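Local atomic coordinates of ionotropic glutamate receptor bacterial homologue (PDB entry 2PYY), a protein that binds L-glutamate in its ligand-binding core and, as a bacterial relative of ionotropic glutamate receptors, probably couples that binding to opening of an ion channel. Residues A68-A73 against V156-V161; S88-M93 against G120-T125. One frame throughout, in Å; residues are numbered along the deposited sequence.

Contact 1 of 2, residues A68-A73 against V156-V161; sequences AISITA and VFDAPV. With GLU (glutamic acid), chain E.
Ser70 and Asp158 meet in a ligand-bridged, buried contact across the cleft between the two lobes, close to the centre of the chain. Their side chains barely touch, with Ser70 OG 4.0 Å from Asp158 OD2, and no hydrogen bond joins the two segments directly. The amino group of the bound glutamate fills the role of a shared partner. The ligand's N donates to Ala68 O at 2.7 Å and to Ser70 OG at 2.8 Å, both on the 68-73 side, and to Asp158 OD2 at 2.6 Å on the other. The three acceptors are spread in a roughly tetrahedral array, which fixes the rotation of the ammonium group. Ser70 contributes twice: its backbone N also grips the ligand's O at 2.8 Å in a fairly straight bond (164°). This is the clamshell of the periplasmic binding protein fold, in which a loop of one lobe and a strand end of the other close on the amino acid. Asp158, at the N-cap position of helix 159-166, makes no capping bond with its side chain; with CG beside the backbone N (chi1 -58°), the carboxylate reaches into the cleft. Tyr186 OH, also of the pocket, bonds to Asp158 OD2, and Glu184 OE1 to Ser70 OG, which probably helps to hold both side chains. An asparagine in place of Asp158 would probably leave the ligand's ammonium without the negative charge that balances it from this lobe. Phe157 offers the edge of its ring to the distal carboxylate, OE1 lying in the ring plane and Phe157 CZ 3.9 Å from the ligand's CD, while Asp158 OD1 sits above one face near the rim. Farther along the loop, Thr72 OG1 caps Arg75 N, and Ile71 packs on Leu205 of the second subunit.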
ATOM      1  N   ALA B  68       7.670  -6.892   8.613  1.00 15.32           N
ATOM      2  CA  ALA B  68       7.293  -7.197   7.251  1.00 16.41           C
ATOM      3  C   ALA B  68       6.307  -6.070   6.929  1.00 15.93           C
ATOM      4  O   ALA B  68       5.140  -6.310   6.625  1.00 16.20           O
ATOM      5  CB  ALA B  68       6.593  -8.555   7.194  1.00 17.18           C
ATOM      6  N   ILE B  69       6.802  -4.840   7.020  1.00 15.17           N
ATOM      7  CA  ILE B  69       6.015  -3.635   6.808  1.00 14.55           C
ATOM      8  C   ILE B  69       5.942  -3.094   5.376  1.00 13.41           C
ATOM      9  O   ILE B  69       6.888  -2.482   4.885  1.00 12.46           O
ATOM     10  CB  ILE B  69       6.537  -2.492   7.732  1.00 15.83           C
ATOM     11  CG1 ILE B  69       6.715  -3.025   9.158  1.00 16.16           C
ATOM     12  CG2 ILE B  69       5.543  -1.312   7.723  1.00 12.81           C
ATOM     13  CD1 ILE B  69       7.203  -1.998  10.172  1.00 17.05           C
ATOM     14  N   SER B  70       4.816  -3.312   4.710  1.00 12.79           N
ATOM     15  CA  SER B  70       4.639  -2.842   3.343  1.00 13.15           C
ATOM     16  C   SER B  70       4.651  -1.324   3.251  1.00 14.10           C
ATOM     17  O   SER B  70       4.037  -0.632   4.061  1.00 14.12           O
ATOM     18  CB  SER B  70       3.316  -3.362   2.791  1.00 14.14           C
ATOM     19  OG  SER B  70       3.321  -4.770   2.757  1.00 14.58           O
ATOM     20  N   ILE B  71       5.359  -0.820   2.252  1.00 12.24           N
ATOM     21  CA  ILE B  71       5.434   0.604   1.987  1.00 13.89           C
ATOM     22  C   ILE B  71       4.228   0.911   1.086  1.00 16.29           C
ATOM     23  O   ILE B  71       4.060   0.306   0.019  1.00 13.31           O
ATOM     24  CB  ILE B  71       6.740   0.943   1.230  1.00 16.79           C
ATOM     25  CG1 ILE B  71       7.945   0.554   2.105  1.00 15.23           C
ATOM     26  CG2 ILE B  71       6.785   2.442   0.865  1.00 16.23           C
ATOM     27  CD1 ILE B  71       9.277   0.795   1.457  1.00 16.45           C
ATOM     28  N   THR B  72       3.380   1.839   1.513  1.00 16.06           N
ATOM     29  CA  THR B  72       2.208   2.195   0.726  1.00 16.50           C
ATOM     30  C   THR B  72       2.048   3.693   0.664  1.00 17.80           C
ATOM     31  O   THR B  72       2.662   4.429   1.435  1.00 17.70           O
ATOM     32  CB  THR B  72       0.912   1.627   1.329  1.00 17.82           C
ATOM     33  OG1 THR B  72       0.688   2.215   2.611  1.00 16.61           O
ATOM     34  CG2 THR B  72       1.007   0.119   1.484  1.00 19.24           C
ATOM     35  N   ALA B  73       1.200   4.146  -0.250  1.00 18.17           N
ATOM     36  CA  ALA B  73       0.954   5.570  -0.408  1.00 19.91           C
ATOM     37  C   ALA B  73       0.361   6.179   0.855  1.00 21.14           C
ATOM     38  O   ALA B  73       0.760   7.264   1.287  1.00 21.51           O
ATOM     39  CB  ALA B  73       0.010   5.811  -1.592  1.00 21.38           C
ATOM     40  N   VAL B 156      -5.451 -14.593   1.846  1.00 21.14           N
ATOM     41  CA  VAL B 156      -4.618 -13.722   1.027  1.00 20.21           C
ATOM     42  C   VAL B 156      -3.681 -13.008   1.996  1.00 20.25           C
ATOM     43  O   VAL B 156      -4.123 -12.324   2.914  1.00 14.18           O
ATOM     44  CB  VAL B 156      -5.444 -12.667   0.263  1.00 20.17           C
ATOM     45  CG1 VAL B 156      -4.514 -11.663  -0.396  1.00 20.47           C
ATOM     46  CG2 VAL B 156      -6.303 -13.350  -0.797  1.00 22.46           C
ATOM     47  N   PHE B 157      -2.382 -13.173   1.785  1.00 18.67           N
ATOM     48  CA  PHE B 157      -1.406 -12.568   2.664  1.00 18.79           C
ATOM     49  C   PHE B 157      -0.066 -12.455   1.945  1.00 18.95           C
ATOM     50  O   PHE B 157       0.055 -12.806   0.764  1.00 19.27           O
ATOM     51  CB  PHE B 157      -1.309 -13.430   3.927  1.00 18.61           C
ATOM     52  CG  PHE B 157      -0.804 -12.702   5.132  1.00 19.26           C
ATOM     53  CD1 PHE B 157      -1.268 -11.437   5.443  1.00 18.05           C
ATOM     54  CD2 PHE B 157       0.125 -13.303   5.978  1.00 19.35           C
ATOM     55  CE1 PHE B 157      -0.812 -10.768   6.597  1.00 18.56           C
ATOM     56  CE2 PHE B 157       0.588 -12.650   7.131  1.00 18.66           C
ATOM     57  CZ  PHE B 157       0.120 -11.382   7.440  1.00 17.11           C
ATOM     58  N   ASP B 158       0.939 -11.955   2.646  1.00 16.69           N
ATOM     59  CA  ASP B 158       2.270 -11.789   2.061  1.00 16.55           C
ATOM     60  C   ASP B 158       2.850 -13.136   1.594  1.00 15.47           C
ATOM     61  O   ASP B 158       2.956 -14.087   2.375  1.00 14.63           O
ATOM     62  CB  ASP B 158       3.171 -11.109   3.092  1.00 16.59           C
ATOM     63  CG  ASP B 158       2.619  -9.762   3.526  1.00 17.21           C
ATOM     64  OD1 ASP B 158       1.479  -9.720   4.016  1.00 18.97           O
ATOM     65  OD2 ASP B 158       3.312  -8.752   3.375  1.00 19.46           O
ATOM     66  N   ALA B 159       3.215 -13.206   0.314  1.00 15.18           N
ATOM     67  CA  ALA B 159       3.748 -14.440  -0.281  1.00 16.67           C
ATOM     68  C   ALA B 159       4.849 -15.139   0.521  1.00 16.61           C
ATOM     69  O   ALA B 159       4.784 -16.352   0.751  1.00 16.60           O
ATOM     70  CB  ALA B 159       4.234 -14.165  -1.716  1.00 15.15           C
ATOM     71  N   PRO B 160       5.878 -14.384   0.944  1.00 16.00           N
ATOM     72  CA  PRO B 160       7.000 -14.927   1.724  1.00 15.66           C
ATOM     73  C   PRO B 160       6.519 -15.596   3.006  1.00 16.37           C
ATOM     74  O   PRO B 160       7.015 -16.645   3.395  1.00 15.56           O
ATOM     75  CB  PRO B 160       7.841 -13.692   2.028  1.00 17.59           C
ATOM     76  CG  PRO B 160       7.548 -12.775   0.872  1.00 19.26           C
ATOM     77  CD  PRO B 160       6.077 -12.954   0.640  1.00 16.35           C
ATOM     78  N   VAL B 161       5.542 -14.981   3.664  1.00 15.75           N
ATOM     79  CA  VAL B 161       5.032 -15.540   4.897  1.00 13.97           C
ATOM     80  C   VAL B 161       4.224 -16.808   4.649  1.00 14.76           C
ATOM     81  O   VAL B 161       4.350 -17.777   5.397  1.00 13.24           O
ATOM     82  CB  VAL B 161       4.188 -14.500   5.638  1.00 13.09           C
ATOM     83  CG1 VAL B 161       3.621 -15.097   6.915  1.00 11.77           C
ATOM     84  CG2 VAL B 161       5.061 -13.283   5.955  1.00 10.85           C
TER
HETATM   85  N   GLU E2620       3.108  -6.632   4.881  1.00 16.95           N
HETATM   86  CA  GLU E2620       1.835  -6.504   5.648  1.00 17.76           C
HETATM   87  C   GLU E2620       1.554  -5.033   5.940  1.00 17.99           C
HETATM   88  O   GLU E2620       2.528  -4.252   5.988  1.00 17.78           O
HETATM   89  CB  GLU E2620       1.935  -7.270   6.969  1.00 18.83           C
HETATM   90  CG  GLU E2620       0.638  -7.300   7.770  1.00 17.19           C
HETATM   91  CD  GLU E2620       0.805  -7.933   9.146  1.00 17.15           C
HETATM   92  OE1 GLU E2620      -0.220  -8.207   9.803  1.00 14.43           O
HETATM   93  OE2 GLU E2620       1.962  -8.149   9.568  1.00 15.35           O
HETATM   94  OXT GLU E2620       0.372  -4.676   6.124  1.00 18.44           O

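Contact 2 of 2, residues S88-M93 against G120-T125. With GLU (glutamic acid), chain E.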
ATOM      1  N   SER B  88       8.326  -8.081  -1.914  1.00 18.30           N
ATOM      2  CA  SER B  88       7.282  -9.055  -1.560  1.00 19.83           C
ATOM      3  C   SER B  88       5.962  -8.765  -2.287  1.00 18.63           C
ATOM      4  O   SER B  88       5.942  -8.027  -3.264  1.00 20.94           O
ATOM      5  CB  SER B  88       7.058  -9.025  -0.042  1.00 18.19           C
ATOM      6  OG  SER B  88       6.118  -9.996   0.381  1.00 20.39           O
ATOM      7  N   GLY B  89       4.870  -9.359  -1.815  1.00 19.30           N
ATOM      8  CA  GLY B  89       3.586  -9.116  -2.444  1.00 19.78           C
ATOM      9  C   GLY B  89       2.497 -10.027  -1.919  1.00 20.44           C
ATOM     10  O   GLY B  89       2.771 -10.999  -1.217  1.00 22.40           O
ATOM     11  N   LEU B  90       1.252  -9.723  -2.266  1.00 20.35           N
ATOM     12  CA  LEU B  90       0.127 -10.534  -1.815  1.00 21.00           C
ATOM     13  C   LEU B  90      -0.066 -11.732  -2.722  1.00 23.08           C
ATOM     14  O   LEU B  90       0.167 -11.653  -3.930  1.00 22.17           O
ATOM     15  CB  LEU B  90      -1.147  -9.696  -1.805  1.00 20.63           C
ATOM     16  CG  LEU B  90      -1.060  -8.362  -1.065  1.00 19.72           C
ATOM     17  CD1 LEU B  90      -2.366  -7.598  -1.230  1.00 18.73           C
ATOM     18  CD2 LEU B  90      -0.748  -8.608   0.399  1.00 20.83           C
ATOM     19  N   GLN B  91      -0.495 -12.841  -2.139  1.00 24.07           N
ATOM     20  CA  GLN B  91      -0.738 -14.046  -2.910  1.00 26.17           C
ATOM     21  C   GLN B  91      -1.894 -14.814  -2.285  1.00 26.01           C
ATOM     22  O   GLN B  91      -2.229 -14.607  -1.119  1.00 24.95           O
ATOM     23  CB  GLN B  91       0.523 -14.909  -2.947  1.00 31.10           C
ATOM     24  CG  GLN B  91       0.495 -16.002  -4.003  1.00 33.01           C
ATOM     25  CD  GLN B  91       1.881 -16.330  -4.518  1.00 36.29           C
ATOM     26  OE1 GLN B  91       2.810 -16.531  -3.734  1.00 38.08           O
ATOM     27  NE2 GLN B  91       2.032 -16.388  -5.844  1.00 38.33           N
ATOM     28  N   ILE B  92      -2.495 -15.702  -3.069  1.00 25.43           N
ATOM     29  CA  ILE B  92      -3.626 -16.490  -2.608  1.00 25.47           C
ATOM     30  C   ILE B  92      -3.209 -17.877  -2.116  1.00 24.85           C
ATOM     31  O   ILE B  92      -2.284 -18.487  -2.656  1.00 24.38           O
ATOM     32  CB  ILE B  92      -4.677 -16.662  -3.743  1.00 24.92           C
ATOM     33  CG1 ILE B  92      -5.056 -15.297  -4.328  1.00 25.81           C
ATOM     34  CG2 ILE B  92      -5.912 -17.349  -3.202  1.00 26.88           C
ATOM     35  CD1 ILE B  92      -5.991 -15.369  -5.529  1.00 24.32           C
ATOM     36  N   MET B  93      -3.896 -18.356  -1.078  1.00 23.05           N
ATOM     37  CA  MET B  93      -3.655 -19.676  -0.501  1.00 23.10           C
ATOM     38  C   MET B  93      -4.999 -20.315  -0.150  1.00 26.52           C
ATOM     39  O   MET B  93      -5.833 -19.693   0.510  1.00 25.51           O
ATOM     40  CB  MET B  93      -2.796 -19.573   0.766  1.00 22.31           C
ATOM     41  CG  MET B  93      -2.573 -20.909   1.462  1.00 22.29           C
ATOM     42  SD  MET B  93      -1.447 -20.841   2.886  1.00 24.44           S
ATOM     43  CE  MET B  93      -2.584 -20.205   4.196  1.00 22.02           C
ATOM     44  N   GLY B 120      -5.917  -4.970   9.711  1.00 13.37           N
ATOM     45  CA  GLY B 120      -4.981  -3.872   9.513  1.00 15.44           C
ATOM     46  C   GLY B 120      -3.843  -4.141   8.542  1.00 17.73           C
ATOM     47  O   GLY B 120      -2.859  -3.402   8.523  1.00 17.86           O
ATOM     48  N   SER B 121      -3.984  -5.188   7.732  1.00 16.18           N
ATOM     49  CA  SER B 121      -2.965  -5.571   6.759  1.00 17.76           C
ATOM     50  C   SER B 121      -3.224  -5.003   5.364  1.00 17.37           C
ATOM     51  O   SER B 121      -4.362  -4.648   5.016  1.00 17.19           O
ATOM     52  CB  SER B 121      -2.896  -7.096   6.651  1.00 15.07           C
ATOM     53  OG  SER B 121      -4.118  -7.590   6.130  1.00 16.17           O
ATOM     54  N   THR B 122      -2.169  -4.915   4.559  1.00 15.17           N
ATOM     55  CA  THR B 122      -2.355  -4.428   3.200  1.00 17.75           C
ATOM     56  C   THR B 122      -3.270  -5.410   2.466  1.00 16.46           C
ATOM     57  O   THR B 122      -3.952  -5.035   1.512  1.00 16.97           O
ATOM     58  CB  THR B 122      -1.010  -4.290   2.441  1.00 18.24           C
ATOM     59  OG1 THR B 122      -0.332  -5.553   2.423  1.00 19.62           O
ATOM     60  CG2 THR B 122      -0.123  -3.243   3.114  1.00 19.36           C
ATOM     61  N   ALA B 123      -3.308  -6.658   2.926  1.00 15.99           N
ATOM     62  CA  ALA B 123      -4.164  -7.660   2.291  1.00 16.51           C
ATOM     63  C   ALA B 123      -5.643  -7.382   2.587  1.00 17.74           C
ATOM     64  O   ALA B 123      -6.500  -7.541   1.716  1.00 18.60           O
ATOM     65  CB  ALA B 123      -3.776  -9.074   2.769  1.00 15.02           C
ATOM     66  N   ALA B 124      -5.943  -6.974   3.819  1.00 17.05           N
ATOM     67  CA  ALA B 124      -7.327  -6.670   4.189  1.00 17.47           C
ATOM     68  C   ALA B 124      -7.810  -5.465   3.369  1.00 18.44           C
ATOM     69  O   ALA B 124      -8.962  -5.413   2.936  1.00 17.58           O
ATOM     70  CB  ALA B 124      -7.420  -6.357   5.681  1.00 17.08           C
ATOM     71  N   THR B 125      -6.918  -4.495   3.187  1.00 17.55           N
ATOM     72  CA  THR B 125      -7.213  -3.291   2.416  1.00 21.63           C
ATOM     73  C   THR B 125      -7.504  -3.674   0.957  1.00 22.92           C
ATOM     74  O   THR B 125      -8.535  -3.300   0.390  1.00 22.09           O
ATOM     75  CB  THR B 125      -6.025  -2.288   2.466  1.00 21.53           C
ATOM     76  OG1 THR B 125      -5.883  -1.803   3.802  1.00 25.49           O
ATOM     77  CG2 THR B 125      -6.261  -1.093   1.541  1.00 22.30           C
TER
HETATM   78  N   GLU E2620       3.108  -6.632   4.881  1.00 16.95           N
HETATM   79  CA  GLU E2620       1.835  -6.504   5.648  1.00 17.76           C
HETATM   80  C   GLU E2620       1.554  -5.033   5.940  1.00 17.99           C
HETATM   81  O   GLU E2620       2.528  -4.252   5.988  1.00 17.78           O
HETATM   82  CB  GLU E2620       1.935  -7.270   6.969  1.00 18.83           C
HETATM   83  CG  GLU E2620       0.638  -7.300   7.770  1.00 17.19           C
HETATM   84  CD  GLU E2620       0.805  -7.933   9.146  1.00 17.15           C
HETATM   85  OE1 GLU E2620      -0.220  -8.207   9.803  1.00 14.43           O
HETATM   86  OE2 GLU E2620       1.962  -8.149   9.568  1.00 15.35           O
HETATM   87  OXT GLU E2620       0.372  -4.676   6.124  1.00 18.44           O
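Leu90 and the first turn of helix 122-129 show how one branched side chain packs a sheet against a helix start that binds a ligand. Leu90 rises from strand 86-94 with CG beside its backbone N (chi1 -51°), and its two methyls divide the work. Leu90 CD2 lies 3.7 Å from Thr122 OG1 and 3.9 Å from Ala123 CB, whereas Leu90 CD1 approaches the helix backbone, 4.0 Å from Ala123 CA. The Leu90 and Thr122 side chains cross obliquely, with CD2 against the hydroxyl oxygen. The hydroxyl finds its polar partner in Glu184, OG1 being hydrogen-bonded to OE1; towards Leu90 it makes only van der Waals contact. Thr122 holds OG1 between its backbone N and carbonyl carbon (chi1 57°), and the same torsion swings Thr122 CG2 round to the ligand, 3.4 Å from the ligand's OXT. One torsion thus places the methyl against the ligand's alpha-carboxylate and the hydroxyl towards Glu184. Thr122 N donates to the ligand's OXT at 3.0 Å, and the position of this carboxylate at the helix N-terminus would favour its negative charge. Just ahead, Ser121 serves as N-cap: Ser121 OG accepts from Ala124 N at 3.0 Å (151°) and is also bonded to Thr118 O, while Ser121 CB rests 3.7 Å from the ligand's CG. The cap holds the turn whose first N-H, that of Thr122, binds the ligand's carboxylate. In the wider lobe, strand 86-94 runs between strands 175-190 and 154-158, Leu90 sharing backbone hydrogen bonds with Leu181 and Arg182 of the first, and the helix is set against strand 114-118 through Ala123 and Ala124 on Thr117.

The two contacts lie about 6 Å apart, centre to centre, and both touch the same glutamate. Along the chain their segments come in the order 68-73, 88-93, 120-125 and 156-161, so contact 1 encloses contact 2. Strands 86-94 and 154-158 are antiparallel neighbours in the mixed sheet, and probable hydrogen bonds run from Ala159 N to Gly89 O (2.7 Å) and from Gln91 N to Phe157 O (3.0 Å). Contact 2 thus belongs within one lobe, whereas contact 1 spans the cleft to the other. Contact 1 binds the amino group and one carboxylate oxygen and contact 2 the other oxygen, consistent with lobe closure on glutamate.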